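Local structure of alkaline serine protease (Pseudoalteromonas sp., 1Y9Z) at residues L381-S384 against S390-Q393; N399-D404 against A421-A426. The protein is a subtilisin-like serine protease from an Antarctic bacterium, and probably cleaves peptide bonds by attack of an active-site serine. One frame throughout, in Å; residues are numbered along the deposited sequence.

Contact 1: residues L381-S384 against S390-Q393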
loop_
_atom_site.group_PDB
_atom_site.type_symbol
_atom_site.label_atom_id
_atom_site.label_comp_id
_atom_site.label_asym_id
_atom_site.label_seq_id
_atom_site.Cartn_x
_atom_site.Cartn_y
_atom_site.Cartn_z
ATOM N N LEU A 381 -7.302 -15.960 0.884
ATOM C CA LEU A 381 -6.917 -16.712 2.076
ATOM C C LEU A 381 -8.137 -17.281 2.796
ATOM O O LEU A 381 -8.185 -18.469 3.121
ATOM C CB LEU A 381 -6.126 -15.811 3.027
ATOM C CG LEU A 381 -5.758 -16.382 4.402
ATOM C CD1 LEU A 381 -4.933 -17.657 4.251
ATOM C CD2 LEU A 381 -4.980 -15.329 5.178
ATOM N N VAL A 382 -9.123 -16.428 3.044
ATOM C CA VAL A 382 -10.338 -16.848 3.725
ATOM C C VAL A 382 -11.091 -17.884 2.898
ATOM O O VAL A 382 -11.573 -18.885 3.428
ATOM C CB VAL A 382 -11.256 -15.636 3.997
ATOM C CG1 VAL A 382 -12.604 -16.104 4.522
ATOM C CG2 VAL A 382 -10.594 -14.708 5.004
ATOM N N TRP A 383 -11.181 -17.649 1.594
ATOM C CA TRP A 383 -11.886 -18.561 0.705
ATOM C C TRP A 383 -11.245 -19.950 0.683
ATOM O O TRP A 383 -11.936 -20.950 0.496
ATOM C CB TRP A 383 -11.906 -17.985 -0.713
ATOM C CG TRP A 383 -13.018 -18.489 -1.589
ATOM C CD1 TRP A 383 -13.906 -19.494 -1.313
ATOM C CD2 TRP A 383 -13.359 -18.000 -2.890
ATOM N NE1 TRP A 383 -14.780 -19.656 -2.364
ATOM C CE2 TRP A 383 -14.466 -18.751 -3.345
ATOM C CE3 TRP A 383 -12.835 -16.996 -3.717
ATOM C CZ2 TRP A 383 -15.061 -18.530 -4.593
ATOM C CZ3 TRP A 383 -13.427 -16.777 -4.958
ATOM C CH2 TRP A 383 -14.528 -17.543 -5.383
ATOM N N SER A 384 -9.929 -20.017 0.876
ATOM C CA SER A 384 -9.238 -21.306 0.852
ATOM C C SER A 384 -9.715 -22.245 1.957
ATOM O O SER A 384 -9.570 -23.464 1.842
ATOM C CB SER A 384 -7.718 -21.118 0.948
ATOM O OG SER A 384 -7.305 -20.743 2.250
ATOM N N SER A 390 -19.504 -19.748 -2.728
ATOM C CA SER A 390 -19.396 -18.980 -3.967
ATOM C C SER A 390 -18.745 -17.620 -3.752
ATOM O O SER A 390 -18.586 -17.166 -2.620
ATOM C CB SER A 390 -20.780 -18.768 -4.581
ATOM O OG SER A 390 -21.535 -17.849 -3.811
ATOM N N ALA A 391 -18.385 -16.969 -4.853
ATOM C CA ALA A 391 -17.760 -15.654 -4.794
ATOM C C ALA A 391 -18.672 -14.660 -4.081
ATOM O O ALA A 391 -18.223 -13.890 -3.232
ATOM C CB ALA A 391 -17.449 -15.162 -6.203
ATOM N N SER A 392 -19.956 -14.683 -4.426
ATOM C CA SER A 392 -20.917 -13.771 -3.815
ATOM C C SER A 392 -21.018 -14.021 -2.316
ATOM O O SER A 392 -21.155 -13.084 -1.532
ATOM C CB SER A 392 -22.295 -13.926 -4.467
ATOM O OG SER A 392 -22.820 -15.225 -4.264
ATOM N N GLN A 393 -20.939 -15.288 -1.919
ATOM C CA GLN A 393 -21.016 -15.637 -0.507
ATOM C C GLN A 393 -19.781 -15.158 0.257
ATOM O O GLN A 393 -19.886 -14.687 1.391
ATOM C CB GLN A 393 -21.205 -17.150 -0.356
ATOM C CG GLN A 393 -22.632 -17.593 -0.668
ATOM C CD GLN A 393 -22.806 -19.099 -0.729
ATOM O OE1 GLN A 393 -23.927 -19.607 -0.649
ATOM N NE2 GLN A 393 -21.704 -19.821 -0.884
#
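Van der Waals packing is the substance of this contact, and nearly all of it comes from the six-membered ring of Trp383 against the first turn of the next helix. Its CZ2 lies 3.7 Å from Ala391 N and 3.9 Å from Ser390 C, meeting that peptide obliquely. Beside it, Trp383 CH2 stands 3.8 Å from Ala391 CA and 3.9 Å from Ala391 CB. The reach follows from chi1 of -156°, which sets CG anti to the backbone N and carries the indole away from its own helix. Even so, the nearest CA atoms, those of Trp383 and Ala391, remain 8.6 Å apart, and the two segments bury 99 Å² between them: a side chain spans the gap while the backbones stay apart.

The setting is a tight helix-loop-helix. Helix 368-385, which begins within the ligand pocket of this subtilase, ends here, and helix 391-401 starts a few residues later with Ser390 at its N-cap position. Leu152 of strand 152-156 touches the side chains of both Trp383 and Ala391, placing the contact against the sheet.

Polar interactions hold the ring. The indole NE1 is hydrogen-bonded to Cys389 O in the connecting loop, and Arg24 makes a cation-pi contact with the ring; together they probably limit its rotation. With an alanine here, Cys389 O is likely to lose its indole donor and Arg24 its aromatic partner, and a gap would probably open beside Ala391 and Leu152. Within the first segment, Ser384 OG donates to Leu381 O. Across the first helical turn that follows, Ser390 OG and Ser392 OG are hydrogen-bonded at 3.0 Å, with either possible as donor.

Contact 2: residues N399-D404 against A421-A426; sequences NATADD and AVAAKA. With CA (calcium ion), chain D.
Thr401, late in helix 391-401, leans on Ala423 and Ala424 with every atom of its side chain. Its CB comes first, 3.6 Å from Ala423 CB, a carbon-to-carbon contact between the facing helices. The two branches then divide the surface of helix 421-430. OG1 lies over Ala424, 3.3 Å from Ala424 CA and 3.4 Å from Ala424 CB, while CG2 rests 3.4 Å from Ala423 O. Chi1 of 62° produces this split: OG1 falls between the backbone N and the carbonyl carbon, and CG2 is anti to that carbon. The hydroxyl makes no hydrogen bond across the contact, since its approach to Ala424 N has a poor angle; it is bonded to Ala397 O, one turn back in its own helix. The interface is van der Waals contact, with the hydroxyl bonded inside its own helix. Small alanines allow the close approach, with the CA atoms of Thr401 and Ala424 only 5.4 Å apart.

Farther along, the chain runs as a loop. Asp403 OD2 is hydrogen-bonded to Asn420 ND2, and Asn420 OD1 in turn receives Ala423 N, a relay that ties the outgoing loop to the first turn of helix 421-430. Asp404 then gives OD1 to the calcium ion at 2.3 Å. A water 2.4 Å from the calcium ion joins it, and Leu405, Val407, Gly409 and Asp411 supply the other ligands, a site built almost wholly from one loop.

Helix 421-430 is held from another direction by helix 368-385, where Val378 touches Ala421 and Tyr385 touches Lys425. Its Tyr427 also reaches Ala400 and Thr401, continuing the seam with helix 391-401.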
loop_
_atom_site.group_PDB
_atom_site.type_symbol
_atom_site.label_atom_id
_atom_site.label_comp_id
_atom_site.label_asym_id
_atom_site.label_seq_id
_atom_site.Cartn_x
_atom_site.Cartn_y
_atom_site.Cartn_z
ATOM N N ASN A 399 -17.909 -8.364 3.910
ATOM C CA ASN A 399 -18.658 -7.165 4.268
ATOM C C ASN A 399 -19.315 -7.285 5.638
ATOM O O ASN A 399 -19.310 -6.341 6.428
ATOM C CB ASN A 399 -19.729 -6.891 3.213
ATOM C CG ASN A 399 -19.142 -6.458 1.887
ATOM O OD1 ASN A 399 -19.787 -6.567 0.842
ATOM N ND2 ASN A 399 -17.918 -5.953 1.925
ATOM N N ALA A 400 -19.878 -8.456 5.916
ATOM C CA ALA A 400 -20.558 -8.689 7.183
ATOM C C ALA A 400 -19.623 -8.692 8.387
ATOM O O ALA A 400 -20.056 -8.431 9.509
ATOM C CB ALA A 400 -21.320 -10.003 7.123
ATOM N N THR A 401 -18.344 -8.980 8.160
ATOM C CA THR A 401 -17.387 -9.042 9.258
ATOM C C THR A 401 -16.348 -7.930 9.298
ATOM O O THR A 401 -15.472 -7.934 10.160
ATOM C CB THR A 401 -16.646 -10.390 9.260
ATOM O OG1 THR A 401 -15.901 -10.528 8.045
ATOM C CG2 THR A 401 -17.638 -11.538 9.377
ATOM N N ALA A 402 -16.439 -6.979 8.375
ATOM C CA ALA A 402 -15.493 -5.871 8.352
ATOM C C ALA A 402 -15.683 -5.020 9.606
ATOM O O ALA A 402 -16.795 -4.913 10.126
ATOM C CB ALA A 402 -15.710 -5.024 7.105
ATOM N N ASP A 403 -14.598 -4.428 10.097
ATOM C CA ASP A 403 -14.673 -3.586 11.286
ATOM C C ASP A 403 -15.119 -2.179 10.900
ATOM O O ASP A 403 -14.397 -1.453 10.220
ATOM C CB ASP A 403 -13.314 -3.528 11.992
ATOM C CG ASP A 403 -12.814 -4.899 12.412
ATOM O OD1 ASP A 403 -13.615 -5.685 12.959
ATOM O OD2 ASP A 403 -11.616 -5.186 12.205
ATOM N N ASP A 404 -16.314 -1.806 11.346
ATOM C CA ASP A 404 -16.890 -0.499 11.049
ATOM C C ASP A 404 -15.932 0.635 11.405
ATOM O O ASP A 404 -15.410 0.692 12.517
ATOM C CB ASP A 404 -18.205 -0.340 11.820
ATOM C CG ASP A 404 -19.048 0.817 11.320
ATOM O OD1 ASP A 404 -18.635 1.500 10.362
ATOM O OD2 ASP A 404 -20.136 1.041 11.891
ATOM N N ALA A 421 -9.829 -10.693 8.292
ATOM C CA ALA A 421 -9.669 -12.084 7.884
ATOM C C ALA A 421 -10.180 -13.098 8.903
ATOM O O ALA A 421 -10.903 -14.027 8.551
ATOM C CB ALA A 421 -8.205 -12.363 7.566
ATOM N N VAL A 422 -9.797 -12.915 10.163
ATOM C CA VAL A 422 -10.207 -13.827 11.226
ATOM C C VAL A 422 -11.724 -13.913 11.357
ATOM O O VAL A 422 -12.291 -15.004 11.389
ATOM C CB VAL A 422 -9.612 -13.398 12.584
ATOM C CG1 VAL A 422 -10.054 -14.363 13.680
ATOM C CG2 VAL A 422 -8.097 -13.363 12.494
ATOM N N ALA A 423 -12.377 -12.758 11.428
ATOM C CA ALA A 423 -13.828 -12.710 11.561
ATOM C C ALA A 423 -14.533 -13.284 10.334
ATOM O O ALA A 423 -15.547 -13.970 10.456
ATOM C CB ALA A 423 -14.281 -11.276 11.806
ATOM N N ALA A 424 -13.997 -13.001 9.151
ATOM C CA ALA A 424 -14.585 -13.506 7.916
ATOM C C ALA A 424 -14.531 -15.032 7.894
ATOM O O ALA A 424 -15.487 -15.691 7.485
ATOM C CB ALA A 424 -13.846 -12.934 6.714
ATOM N N LYS A 425 -13.407 -15.588 8.333
ATOM C CA LYS A 425 -13.242 -17.034 8.373
ATOM C C LYS A 425 -14.245 -17.657 9.336
ATOM O O LYS A 425 -14.908 -18.639 9.006
ATOM C CB LYS A 425 -11.824 -17.399 8.817
ATOM C CG LYS A 425 -11.637 -18.885 9.105
ATOM C CD LYS A 425 -10.288 -19.161 9.747
ATOM C CE LYS A 425 -10.164 -20.618 10.168
ATOM N NZ LYS A 425 -11.194 -21.011 11.169
ATOM N N ALA A 426 -14.346 -17.081 10.530
ATOM C CA ALA A 426 -15.267 -17.580 11.549
ATOM C C ALA A 426 -16.702 -17.567 11.032
ATOM O O ALA A 426 -17.500 -18.449 11.353
ATOM C CB ALA A 426 -15.153 -16.731 12.810
HETATM CA CA CA D . -18.668 3.388 8.992
HETATM O O HOH W 1 -17.198 1.968 7.713
#

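Contact 1 and contact 2 are grouped around helix 391-401, which supplies Ala391 at its start to the first and Thr401 near its far end to the second; their centres lie about 12 Å apart. Helix 368-385 joins them directly, because Val382 of contact 1 packs on the helix of contact 2, its CG2 3.6 Å from Ala421 O and its CG1 3.9 Å from Lys425 N. Three helices thus pack pairwise. Neither contact includes a residue of the pocket that holds phenylmethanesulfonic acid, but helix 368-385 starts at Thr368 and Ser369, which line it. Contact 2 leads into a calcium site, whereas the side chain of Ala391 in contact 1 is about 13 Å from a bound sodium ion.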